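Carbohydrate kinase, FGGY (Rhodospirillum rubrum, PDB 3IFR) probably phosphorylates D-xylulose at the expense of ATP, acting as a xylulokinase of the FGGY family of carbohydrate kinases. Local coordinates at residues V177-A182 and L286-V291; H217-A222 and P238-A243; G266-I271 and N298-A303; L344-G349 and P357-T362. One frame throughout, in Å; residues are numbered along the deposited sequence.

Contact 1: residues V177-A182 and L286-V291; sequences VDRNWA and LDYHLV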
loop_
_atom_site.group_PDB
_atom_site.type_symbol
_atom_site.label_atom_id
_atom_site.label_comp_id
_atom_site.label_asym_id
_atom_site.label_seq_id
_atom_site.Cartn_x
_atom_site.Cartn_y
_atom_site.Cartn_z
ATOM N N VAL A 177 -11.432 -11.288 10.544
ATOM C CA VAL A 177 -10.440 -10.609 9.725
ATOM C C VAL A 177 -11.039 -9.426 8.949
ATOM O O VAL A 177 -12.227 -9.422 8.634
ATOM C CB VAL A 177 -9.755 -11.581 8.758
ATOM C CG1 VAL A 177 -8.933 -12.540 9.549
ATOM C CG2 VAL A 177 -10.783 -12.301 7.907
ATOM N N ASP A 178 -10.216 -8.415 8.669
ATOM C CA ASP A 178 -10.560 -7.334 7.757
ATOM C C ASP A 178 -11.055 -7.949 6.432
ATOM O O ASP A 178 -10.421 -8.904 5.893
ATOM C CB ASP A 178 -9.293 -6.512 7.510
ATOM C CG ASP A 178 -9.522 -5.242 6.718
ATOM O OD1 ASP A 178 -10.663 -4.934 6.322
ATOM O OD2 ASP A 178 -8.506 -4.539 6.485
ATOM N N ARG A 179 -12.189 -7.437 5.945
ATOM C CA ARG A 179 -12.634 -7.668 4.576
ATOM C C ARG A 179 -11.443 -7.580 3.622
ATOM O O ARG A 179 -11.324 -8.338 2.679
ATOM C CB ARG A 179 -13.639 -6.562 4.134
ATOM C CG ARG A 179 -15.076 -6.627 4.715
ATOM C CD ARG A 179 -16.063 -5.619 3.997
ATOM N NE ARG A 179 -15.575 -4.220 4.038
ATOM C CZ ARG A 179 -16.224 -3.150 3.555
ATOM N NH1 ARG A 179 -15.683 -1.949 3.661
ATOM N NH2 ARG A 179 -17.417 -3.265 2.996
ATOM N N ASN A 180 -10.588 -6.587 3.826
ATOM C CA ASN A 180 -9.562 -6.336 2.833
ATOM C C ASN A 180 -8.443 -7.394 2.872
ATOM O O ASN A 180 -7.864 -7.740 1.844
ATOM C CB ASN A 180 -9.009 -4.922 3.014
ATOM C CG ASN A 180 -9.752 -3.874 2.166
ATOM O OD1 ASN A 180 -10.120 -4.125 1.001
ATOM N ND2 ASN A 180 -9.938 -2.686 2.740
ATOM N N TRP A 181 -8.129 -7.883 4.069
ATOM C CA TRP A 181 -7.226 -9.009 4.172
ATOM C C TRP A 181 -7.817 -10.199 3.365
ATOM O O TRP A 181 -7.120 -10.823 2.536
ATOM C CB TRP A 181 -6.960 -9.369 5.642
ATOM C CG TRP A 181 -6.030 -10.496 5.780
ATOM C CD1 TRP A 181 -4.662 -10.429 5.833
ATOM C CD2 TRP A 181 -6.368 -11.885 5.858
ATOM N NE1 TRP A 181 -4.140 -11.696 5.930
ATOM C CE2 TRP A 181 -5.165 -12.606 5.951
ATOM C CE3 TRP A 181 -7.583 -12.596 5.858
ATOM C CZ2 TRP A 181 -5.136 -14.007 6.031
ATOM C CZ3 TRP A 181 -7.555 -13.966 5.949
ATOM C CH2 TRP A 181 -6.344 -14.665 6.022
ATOM N N ALA A 182 -9.108 -10.478 3.571
ATOM C CA ALA A 182 -9.756 -11.591 2.898
ATOM C C ALA A 182 -9.873 -11.407 1.367
ATOM O O ALA A 182 -9.741 -12.359 0.595
ATOM C CB ALA A 182 -11.127 -11.869 3.540
ATOM N N LEU A 286 -7.867 -4.605 -6.589
ATOM C CA LEU A 286 -8.945 -3.983 -5.881
ATOM C C LEU A 286 -8.902 -4.158 -4.348
ATOM O O LEU A 286 -8.393 -5.158 -3.825
ATOM C CB LEU A 286 -10.258 -4.471 -6.479
ATOM C CG LEU A 286 -11.585 -3.809 -6.153
ATOM C CD1 LEU A 286 -11.695 -2.305 -6.559
ATOM C CD2 LEU A 286 -12.676 -4.635 -6.807
ATOM N N ASP A 287 -9.443 -3.156 -3.643
ATOM C CA ASP A 287 -9.619 -3.185 -2.186
ATOM C C ASP A 287 -10.916 -2.460 -1.901
ATOM O O ASP A 287 -11.387 -1.700 -2.742
ATOM C CB ASP A 287 -8.503 -2.426 -1.467
ATOM C CG ASP A 287 -7.241 -3.256 -1.256
ATOM O OD1 ASP A 287 -6.343 -3.294 -2.136
ATOM O OD2 ASP A 287 -7.104 -3.814 -0.156
ATOM N N TYR A 288 -11.480 -2.662 -0.710
ATOM C CA TYR A 288 -12.536 -1.784 -0.249
ATOM C C TYR A 288 -11.884 -0.529 0.291
ATOM O O TYR A 288 -10.820 -0.602 0.895
ATOM C CB TYR A 288 -13.339 -2.431 0.857
ATOM C CG TYR A 288 -14.142 -3.624 0.387
ATOM C CD1 TYR A 288 -15.402 -3.460 -0.157
ATOM C CD2 TYR A 288 -13.636 -4.918 0.500
ATOM C CE1 TYR A 288 -16.139 -4.549 -0.585
ATOM C CE2 TYR A 288 -14.365 -6.010 0.081
ATOM C CZ TYR A 288 -15.610 -5.819 -0.466
ATOM O OH TYR A 288 -16.320 -6.900 -0.887
ATOM N N HIS A 289 -12.497 0.638 0.088
ATOM C CA HIS A 289 -11.998 1.810 0.791
ATOM C C HIS A 289 -12.345 1.695 2.272
ATOM O O HIS A 289 -13.170 0.875 2.654
ATOM C CB HIS A 289 -12.633 3.065 0.245
ATOM C CG HIS A 289 -11.834 4.295 0.513
ATOM N ND1 HIS A 289 -11.638 5.277 -0.437
ATOM C CD2 HIS A 289 -11.164 4.700 1.611
ATOM C CE1 HIS A 289 -10.887 6.235 0.073
ATOM N NE2 HIS A 289 -10.577 5.894 1.306
ATOM N N LEU A 290 -11.728 2.516 3.118
ATOM C CA LEU A 290 -12.176 2.584 4.508
ATOM C C LEU A 290 -13.498 3.338 4.512
ATOM O O LEU A 290 -14.417 2.997 5.261
ATOM C CB LEU A 290 -11.162 3.260 5.428
ATOM C CG LEU A 290 -9.717 2.746 5.368
ATOM C CD1 LEU A 290 -8.806 3.397 6.395
ATOM C CD2 LEU A 290 -9.729 1.240 5.542
ATOM N N VAL A 291 -13.611 4.342 3.651
ATOM C CA VAL A 291 -14.873 5.075 3.531
ATOM C C VAL A 291 -16.036 4.176 3.056
ATOM O O VAL A 291 -16.004 3.582 1.980
ATOM C CB VAL A 291 -14.724 6.328 2.645
ATOM C CG1 VAL A 291 -16.034 7.063 2.557
ATOM C CG2 VAL A 291 -13.674 7.255 3.206
#

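Contact 2: residues H217-A222 and P238-A243; sequences HRVLGA and PVYGGA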
loop_
_atom_site.group_PDB
_atom_site.type_symbol
_atom_site.label_atom_id
_atom_site.label_comp_id
_atom_site.label_asym_id
_atom_site.label_seq_id
_atom_site.Cartn_x
_atom_site.Cartn_y
_atom_site.Cartn_z
ATOM N N HIS A 217 -14.688 0.247 9.231
ATOM C CA HIS A 217 -15.343 1.369 9.917
ATOM C C HIS A 217 -16.238 0.977 11.112
ATOM O O HIS A 217 -16.516 1.818 11.982
ATOM C CB HIS A 217 -16.152 2.191 8.923
ATOM C CG HIS A 217 -17.347 1.475 8.386
ATOM N ND1 HIS A 217 -17.266 0.551 7.360
ATOM C CD2 HIS A 217 -18.654 1.523 8.746
ATOM C CE1 HIS A 217 -18.477 0.075 7.099
ATOM N NE2 HIS A 217 -19.331 0.640 7.941
ATOM N N ARG A 218 -16.690 -0.279 11.156
ATOM C CA ARG A 218 -17.548 -0.719 12.247
ATOM C C ARG A 218 -16.724 -1.113 13.466
ATOM O O ARG A 218 -15.604 -1.610 13.318
ATOM C CB ARG A 218 -18.360 -1.937 11.837
ATOM C CG ARG A 218 -19.520 -1.687 10.927
ATOM C CD ARG A 218 -20.352 -2.961 10.865
ATOM N NE ARG A 218 -21.083 -3.055 9.612
ATOM C CZ ARG A 218 -21.452 -4.200 9.043
ATOM N NH1 ARG A 218 -21.161 -5.377 9.624
ATOM N NH2 ARG A 218 -22.114 -4.155 7.887
ATOM N N VAL A 219 -17.284 -0.931 14.660
ATOM C CA VAL A 219 -16.634 -1.334 15.894
ATOM C C VAL A 219 -16.474 -2.839 15.876
ATOM O O VAL A 219 -17.426 -3.557 15.578
ATOM C CB VAL A 219 -17.465 -0.936 17.162
ATOM C CG1 VAL A 219 -16.587 -0.892 18.380
ATOM C CG2 VAL A 219 -18.099 0.395 16.992
ATOM N N LEU A 220 -15.272 -3.310 16.209
ATOM C CA LEU A 220 -14.941 -4.729 16.211
ATOM C C LEU A 220 -15.136 -5.382 17.597
ATOM O O LEU A 220 -15.614 -6.522 17.710
ATOM C CB LEU A 220 -13.506 -4.932 15.676
ATOM C CG LEU A 220 -12.715 -6.174 16.113
ATOM C CD1 LEU A 220 -13.511 -7.417 15.761
ATOM C CD2 LEU A 220 -11.338 -6.265 15.476
ATOM N N GLY A 221 -14.763 -4.658 18.649
ATOM C CA GLY A 221 -14.952 -5.134 20.007
ATOM C C GLY A 221 -14.375 -4.137 20.979
ATOM O O GLY A 221 -14.260 -2.959 20.680
ATOM N N ALA A 222 -14.012 -4.596 22.161
ATOM C CA ALA A 222 -13.467 -3.705 23.167
ATOM C C ALA A 222 -12.182 -4.321 23.746
ATOM O O ALA A 222 -12.039 -5.527 23.761
ATOM C CB ALA A 222 -14.481 -3.507 24.256
ATOM N N PRO A 238 -13.212 1.005 23.019
ATOM C CA PRO A 238 -13.647 0.491 21.710
ATOM C C PRO A 238 -12.500 0.272 20.722
ATOM O O PRO A 238 -11.654 1.164 20.501
ATOM C CB PRO A 238 -14.583 1.578 21.196
ATOM C CG PRO A 238 -15.063 2.246 22.460
ATOM C CD PRO A 238 -13.884 2.264 23.376
ATOM N N VAL A 239 -12.502 -0.895 20.097
ATOM C CA VAL A 239 -11.565 -1.186 19.032
ATOM C C VAL A 239 -12.294 -1.388 17.713
ATOM O O VAL A 239 -13.199 -2.208 17.624
ATOM C CB VAL A 239 -10.786 -2.460 19.327
ATOM C CG1 VAL A 239 -9.779 -2.723 18.208
ATOM C CG2 VAL A 239 -10.078 -2.343 20.685
ATOM N N TYR A 240 -11.893 -0.644 16.695
ATOM C CA TYR A 240 -12.519 -0.672 15.364
ATOM C C TYR A 240 -11.978 -1.794 14.494
ATOM O O TYR A 240 -11.043 -2.487 14.891
ATOM C CB TYR A 240 -12.334 0.690 14.684
ATOM C CG TYR A 240 -13.246 1.676 15.345
ATOM C CD1 TYR A 240 -12.822 2.432 16.439
ATOM C CD2 TYR A 240 -14.591 1.749 14.968
ATOM C CE1 TYR A 240 -13.686 3.298 17.087
ATOM C CE2 TYR A 240 -15.462 2.589 15.613
ATOM C CZ TYR A 240 -15.015 3.359 16.666
ATOM O OH TYR A 240 -15.916 4.192 17.281
ATOM N N GLY A 241 -12.606 -2.002 13.349
ATOM C CA GLY A 241 -12.115 -2.960 12.395
ATOM C C GLY A 241 -10.674 -2.631 12.033
ATOM O O GLY A 241 -10.294 -1.464 11.962
ATOM N N GLY A 242 -9.854 -3.650 11.803
ATOM C CA GLY A 242 -8.521 -3.387 11.285
ATOM C C GLY A 242 -8.556 -2.800 9.881
ATOM O O GLY A 242 -9.481 -3.067 9.093
ATOM N N ALA A 243 -7.530 -2.040 9.579
ATOM C CA ALA A 243 -7.463 -1.229 8.408
ATOM C C ALA A 243 -6.295 -1.623 7.571
ATOM O O ALA A 243 -5.252 -1.794 8.059
ATOM C CB ALA A 243 -7.353 0.180 8.805
#

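Contact 3: residues G266-I271 and N298-A303; sequences GGAGDI and NGCMAA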
loop_
_atom_site.group_PDB
_atom_site.type_symbol
_atom_site.label_atom_id
_atom_site.label_comp_id
_atom_site.label_asym_id
_atom_site.label_seq_id
_atom_site.Cartn_x
_atom_site.Cartn_y
_atom_site.Cartn_z
ATOM N N GLY A 266 7.252 6.792 -3.624
ATOM C CA GLY A 266 8.081 6.016 -2.701
ATOM C C GLY A 266 9.143 5.226 -3.453
ATOM O O GLY A 266 9.311 5.373 -4.669
ATOM N N GLY A 267 9.866 4.386 -2.740
ATOM C CA GLY A 267 10.889 3.586 -3.376
ATOM C C GLY A 267 10.273 2.841 -4.531
ATOM O O GLY A 267 10.809 2.830 -5.639
ATOM N N ALA A 268 9.131 2.211 -4.240
ATOM C CA ALA A 268 8.212 1.694 -5.248
ATOM C C ALA A 268 7.013 2.626 -5.287
ATOM O O ALA A 268 6.587 3.166 -4.252
ATOM C CB ALA A 268 7.776 0.320 -4.874
ATOM N N GLY A 269 6.445 2.819 -6.458
ATOM C CA GLY A 269 5.366 3.796 -6.569
ATOM C C GLY A 269 4.018 3.131 -6.404
ATOM O O GLY A 269 3.862 1.953 -6.735
ATOM N N ASP A 270 3.056 3.856 -5.850
ATOM C CA ASP A 270 1.694 3.347 -5.733
ATOM C C ASP A 270 0.770 4.340 -6.337
ATOM O O ASP A 270 1.055 5.543 -6.352
ATOM C CB ASP A 270 1.254 3.192 -4.277
ATOM C CG ASP A 270 1.890 2.005 -3.600
ATOM O OD1 ASP A 270 1.145 1.053 -3.255
ATOM O OD2 ASP A 270 3.130 2.015 -3.424
ATOM N N ILE A 271 -0.378 3.844 -6.781
ATOM C CA ILE A 271 -1.443 4.732 -7.166
ATOM C C ILE A 271 -2.730 4.182 -6.585
ATOM O O ILE A 271 -3.021 3.007 -6.737
ATOM C CB ILE A 271 -1.468 4.897 -8.698
ATOM C CG1 ILE A 271 -2.679 5.711 -9.149
ATOM C CG2 ILE A 271 -1.396 3.528 -9.406
ATOM C CD1 ILE A 271 -2.606 6.002 -10.640
ATOM N N ASN A 298 -6.192 0.060 -6.825
ATOM C CA ASN A 298 -4.839 0.564 -6.636
ATOM C C ASN A 298 -3.846 -0.193 -7.501
ATOM O O ASN A 298 -4.127 -1.270 -8.024
ATOM C CB ASN A 298 -4.375 0.500 -5.158
ATOM C CG ASN A 298 -4.396 -0.910 -4.607
ATOM O OD1 ASN A 298 -3.347 -1.577 -4.473
ATOM N ND2 ASN A 298 -5.597 -1.392 -4.315
ATOM N N GLY A 299 -2.672 0.387 -7.635
ATOM C CA GLY A 299 -1.635 -0.209 -8.427
ATOM C C GLY A 299 -0.314 0.185 -7.825
ATOM O O GLY A 299 -0.219 1.062 -6.993
ATOM N N CYS A 300 0.728 -0.471 -8.289
ATOM C CA CYS A 300 2.042 -0.347 -7.723
ATOM C C CYS A 300 2.980 -0.312 -8.912
ATOM O O CYS A 300 2.739 -0.991 -9.896
ATOM C CB CYS A 300 2.312 -1.592 -6.891
ATOM S SG CYS A 300 3.913 -1.557 -6.099
HETATM N N MSE A 301 4.019 0.500 -8.870
HETATM C CA MSE A 301 5.082 0.281 -9.828
HETATM C C MSE A 301 6.395 -0.059 -9.162
HETATM O O MSE A 301 6.880 0.650 -8.270
HETATM C CB MSE A 301 5.274 1.451 -10.743
HETATM C CG MSE A 301 4.195 1.609 -11.760
HETATM SE SE MSE A 301 4.097 3.549 -11.936
HETATM C CE MSE A 301 6.112 3.845 -11.706
ATOM N N ALA A 302 6.986 -1.135 -9.638
ATOM C CA ALA A 302 8.131 -1.697 -8.975
ATOM C C ALA A 302 9.297 -0.695 -8.856
ATOM O O ALA A 302 9.903 -0.574 -7.787
ATOM C CB ALA A 302 8.549 -2.930 -9.679
ATOM N N ALA A 303 9.625 0.035 -9.911
ATOM C CA ALA A 303 10.822 0.865 -9.810
ATOM C C ALA A 303 10.460 2.326 -9.903
ATOM O O ALA A 303 10.112 2.795 -10.980
ATOM C CB ALA A 303 11.832 0.500 -10.889
HETATM O O HOH W 1 -0.665 -0.661 -4.158
#

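Contact 4: residues L344-G349 and P357-T362; sequences LPYFLG and PFASGT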
loop_
_atom_site.group_PDB
_atom_site.type_symbol
_atom_site.label_atom_id
_atom_site.label_comp_id
_atom_site.label_asym_id
_atom_site.label_seq_id
_atom_site.Cartn_x
_atom_site.Cartn_y
_atom_site.Cartn_z
ATOM N N LEU A 344 12.131 3.434 -20.917
ATOM C CA LEU A 344 11.231 2.519 -20.250
ATOM C C LEU A 344 11.799 2.208 -18.879
ATOM O O LEU A 344 12.919 1.710 -18.768
ATOM C CB LEU A 344 11.115 1.229 -21.043
ATOM C CG LEU A 344 10.545 1.412 -22.437
ATOM C CD1 LEU A 344 10.685 0.119 -23.188
ATOM C CD2 LEU A 344 9.072 1.859 -22.369
ATOM N N PRO A 345 11.020 2.457 -17.818
ATOM C CA PRO A 345 11.555 2.372 -16.450
ATOM C C PRO A 345 11.278 1.053 -15.752
ATOM O O PRO A 345 10.979 1.079 -14.557
ATOM C CB PRO A 345 10.768 3.459 -15.715
ATOM C CG PRO A 345 9.494 3.677 -16.581
ATOM C CD PRO A 345 9.608 2.873 -17.833
ATOM N N TYR A 346 11.398 -0.072 -16.446
ATOM C CA TYR A 346 11.092 -1.374 -15.843
ATOM C C TYR A 346 12.319 -2.202 -15.376
ATOM O O TYR A 346 12.598 -3.306 -15.885
ATOM C CB TYR A 346 10.176 -2.157 -16.787
ATOM C CG TYR A 346 9.062 -1.299 -17.384
ATOM C CD1 TYR A 346 8.224 -0.544 -16.568
ATOM C CD2 TYR A 346 8.857 -1.245 -18.757
ATOM C CE1 TYR A 346 7.213 0.236 -17.102
ATOM C CE2 TYR A 346 7.856 -0.458 -19.307
ATOM C CZ TYR A 346 7.036 0.281 -18.476
ATOM O OH TYR A 346 6.030 1.052 -19.020
ATOM N N PHE A 347 13.010 -1.679 -14.365
ATOM C CA PHE A 347 14.245 -2.272 -13.861
ATOM C C PHE A 347 14.082 -3.567 -13.052
ATOM O O PHE A 347 15.031 -4.368 -12.936
ATOM C CB PHE A 347 15.026 -1.220 -13.075
ATOM C CG PHE A 347 15.282 0.041 -13.861
ATOM C CD1 PHE A 347 16.333 0.100 -14.782
ATOM C CD2 PHE A 347 14.471 1.146 -13.699
ATOM C CE1 PHE A 347 16.577 1.246 -15.515
ATOM C CE2 PHE A 347 14.708 2.302 -14.417
ATOM C CZ PHE A 347 15.759 2.358 -15.339
ATOM N N LEU A 348 12.893 -3.784 -12.499
ATOM C CA LEU A 348 12.589 -5.036 -11.797
ATOM C C LEU A 348 11.532 -5.808 -12.565
ATOM O O LEU A 348 10.996 -6.807 -12.089
ATOM C CB LEU A 348 12.069 -4.759 -10.386
ATOM C CG LEU A 348 13.102 -4.366 -9.334
ATOM C CD1 LEU A 348 14.368 -3.788 -9.971
ATOM C CD2 LEU A 348 12.505 -3.391 -8.323
ATOM N N GLY A 349 11.247 -5.353 -13.768
ATOM C CA GLY A 349 10.013 -5.733 -14.419
ATOM C C GLY A 349 9.013 -4.607 -14.178
ATOM O O GLY A 349 9.371 -3.543 -13.642
ATOM N N PRO A 357 5.049 -8.031 -17.583
ATOM C CA PRO A 357 6.075 -9.015 -17.836
ATOM C C PRO A 357 7.368 -8.686 -17.192
ATOM O O PRO A 357 7.449 -7.733 -16.431
ATOM C CB PRO A 357 6.345 -8.778 -19.302
ATOM C CG PRO A 357 6.464 -7.430 -19.345
ATOM C CD PRO A 357 5.423 -6.851 -18.355
ATOM N N PHE A 358 8.384 -9.452 -17.577
ATOM C CA PHE A 358 9.751 -9.034 -17.374
ATOM C C PHE A 358 10.399 -8.319 -18.578
ATOM O O PHE A 358 11.169 -8.837 -19.354
ATOM C CB PHE A 358 10.603 -10.030 -16.626
ATOM C CG PHE A 358 10.526 -9.850 -15.154
ATOM C CD1 PHE A 358 11.663 -9.872 -14.362
ATOM C CD2 PHE A 358 9.317 -9.603 -14.555
ATOM C CE1 PHE A 358 11.601 -9.683 -12.983
ATOM C CE2 PHE A 358 9.234 -9.397 -13.169
ATOM C CZ PHE A 358 10.393 -9.445 -12.385
ATOM N N ALA A 359 9.961 -7.081 -18.681
ATOM C CA ALA A 359 10.512 -6.062 -19.494
ATOM C C ALA A 359 11.687 -5.526 -18.693
ATOM O O ALA A 359 11.761 -5.766 -17.519
ATOM C CB ALA A 359 9.498 -5.026 -19.672
ATOM N N SER A 360 12.595 -4.814 -19.308
ATOM C CA SER A 360 13.692 -4.313 -18.530
ATOM C C SER A 360 13.955 -2.881 -18.830
ATOM O O SER A 360 13.520 -2.395 -19.818
ATOM C CB SER A 360 14.901 -5.114 -18.860
ATOM O OG SER A 360 14.962 -5.198 -20.231
ATOM N N GLY A 361 14.662 -2.208 -17.963
ATOM C CA GLY A 361 15.011 -0.802 -18.162
ATOM C C GLY A 361 15.559 -0.553 -19.554
ATOM O O GLY A 361 16.423 -1.299 -20.040
ATOM N N THR A 362 15.016 0.461 -20.223
ATOM C CA THR A 362 15.499 0.823 -21.552
ATOM C C THR A 362 15.761 2.329 -21.730
ATOM O O THR A 362 14.941 3.142 -21.357
ATOM C CB THR A 362 14.502 0.345 -22.587
ATOM O OG1 THR A 362 14.261 -1.048 -22.362
ATOM C CG2 THR A 362 15.032 0.562 -23.988
#

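Contact 1: residues V177-A182 and L286-V291
Arg179 lies along one face of the Tyr288 ring, and its neighbour Asn180 grips the backbone of the same tyrosine. From its root the arginine meets the ring rim first, CB standing 4.0 Å from Tyr288 CD2. CD then sits almost over the ring centre, a CH-pi contact. A bend at chi3 (-56°) carries the chain on, and CZ comes 4.2 Å from the ring centroid, the guanidinium plane only 12° from that of the ring. At the tip the two nitrogens part: NH2 reaches Tyr288 CD1 at 3.7 Å, while NH1 passes over Tyr288 CB. The result is an offset cation-pi stack.

Asn180 works at the ring's edge. Its OD1 accepts from Tyr288 N at 2.6 Å on a lone pair in the carbonyl plane, and its ND2 donates to Tyr288 O at 2.9 Å. Behind it, Asp178 caps the helix that starts at Arg179, OD1 taking the N-H of Asn180 from above the carboxylate plane. Asp287, whose OD1 is held by Asn298 ND2, brings OD2 close to Asn180 OD1, two acceptors with no bond between them.

The loop 286-291, in the C-terminal family region, is thus clasped to the start of helix 179-185 in the N-terminal one. Since the amide both gives and accepts, its rotation is fixed, and the positive guanidinium probably gains from the electron-rich ring face, beyond plain van der Waals packing.

Contact 2: residues H217-A222 and P238-A243
Leu220 and Gly221 both turn their N-H groups to Val239 O, a classic beta bulge in the antiparallel pair at one edge of the six-stranded sheet of this actin-like kinase half. The carbonyl accepts from Leu220 N at 2.7 Å and from Gly221 N at 3.1 Å, both in its plane. Leu220 adopts the near-helical psi of -40° usual for the first bulge residue, and one extra residue is thereby accommodated on strand 219-222. Normal pairing resumes where Val239 N donates to Gly221 O at 2.8 Å. At the other end Gly241 N meets Arg218 O at 3.0 Å, nearly along the C=O axis, and His214 NE2 gives that oxygen a second donor.

Side chains add a patch beside this backbone mesh. Tyr240 leaves its CA away from the partner strand, yet chi1 of -73°, with CG beside the backbone N, lets the ring's CE2 approach Val219 CG2 to 3.7 Å. His217 O also lies oblique to the tyrosine ring, 3.6 Å from Tyr240 CD2. A serine in place of Tyr240 would probably leave Val219 CG2 without its apolar partner and open a gap beneath helix 437-448, where Val444 and Ala445 touch the ring.

Further out, strand 77-84 flanks 238-244 on its other edge, its Ile80 touching Val239. Helix 163-172 packs Asn168 against both Leu220 and Val239, and adds Thr172 to the latter. Where the strand runs on past the pairing, Thr216 OG1 is hydrogen-bonded to Gly242 O.

Contact 3: residues G266-I271 and N298-A303
Gly269 O takes the N-H of Met301 (a selenomethionine) at 2.6 Å from above its carbonyl plane, and a CA-H...O contact from Cys300 CA at 3.1 Å joins it. This is antiparallel pairing of strands 269-273 and 298-301, the latter being the outermost strand on this side of the sheet in the C-terminal half of the actin-like fold. The return bond runs from Gly269 N to Met301 O; further along, Ile271 N donates to Gly299 O and Gly299 N to Ile271 O, both at 2.8 Å.

Glycine suits position 299, where any CB would sit tight against Ile271 CG2, which comes 3.6 Å from Gly299 O. Ile271 and Met301 share one face, packing on His390 of helix 372-397. The position of the glycine-rich turn before strand 269-273 is consistent with the second phosphate-binding hairpin of actin-like ATPases, so it may meet the nucleotide.

Asp270 and Cys300 lie on the other face. Asn298, whose ND2 donates to Asp287 OD1, lies with its side chain about 3 Å from a bound phosphate ion. A water bridges two side chains, hydrogen-bonded to Asp270 OD1 at 2.7 Å and to Asn298 OD1 at 2.9 Å.

Contact 4: residues L344-G349 and P357-T362
Leu344 and Thr362 form one antiparallel hydrogen-bonded pair, Thr362 N reaching a lone pair of Leu344 O at 2.8 Å and Leu344 N returning to Thr362 O at 2.9 Å. Their side chains run side by side in the same direction, with the two CB atoms 3.8 Å apart and Leu344 CD1 alongside Thr362 OG1. That hydroxyl is swung beside its own backbone N (chi1 -53°) and donates to Ser360 O at 3.0 Å, which ties the approach to the strand. With a valine in place of Thr362, Ser360 O would probably be left without this donor and the residues before the strand freer to move.

The bridge is the closed base of a loop between strands 342-344 and 362-364, in the C-terminal FGGY region of the actin-like fold; the loop's far part, 352-355, is not modelled. Beyond the bridge the two chains continue side by side without regular pairing. Tyr346 O takes a CA-H...O contact from Ser360 CA at 3.0 Å, and Tyr346 CD2 rests on Ala359 CB at 3.9 Å. Phe347 brings its CE1 to 3.7 Å from Gly361 CA, while its ring also meets Trp310.

Helix 475-496 packs on the loop, Leu488 touching Leu344 and Phe485 touching Tyr346. Close to the unmodelled 352-355, Gly349, with a positive phi of 97° that a residue with a side chain would tolerate poorly, lays its CA over a face of the Phe358 ring, 4.0 Å from the centroid. The exact placing of that ring is doubtful, because its CZ is modelled too close to Leu348 O.

In the fold
Contact 1 is the buried one, and it alone spans both family regions; contacts 2, 3 and 4 are partly buried, each within one region, contact 3 lying nearer the chain's centre than 2 and 4. Contacts 2 and 3 hold edge strands of the two six-stranded sheets by backbone bonds. A bulge interrupts the first, whereas the second keeps its register. Contact 1 relies on side chains, a stack and an amide clasp, and touches contact 2 through Asp178 and Leu290. Asp287 links it to contact 3 through Asn298. Contact 4, held beyond its single bridge by CA-H...O contacts and apolar packing, touches contact 3 through Ala303 and lies across the chain's centre from contacts 1 and 2.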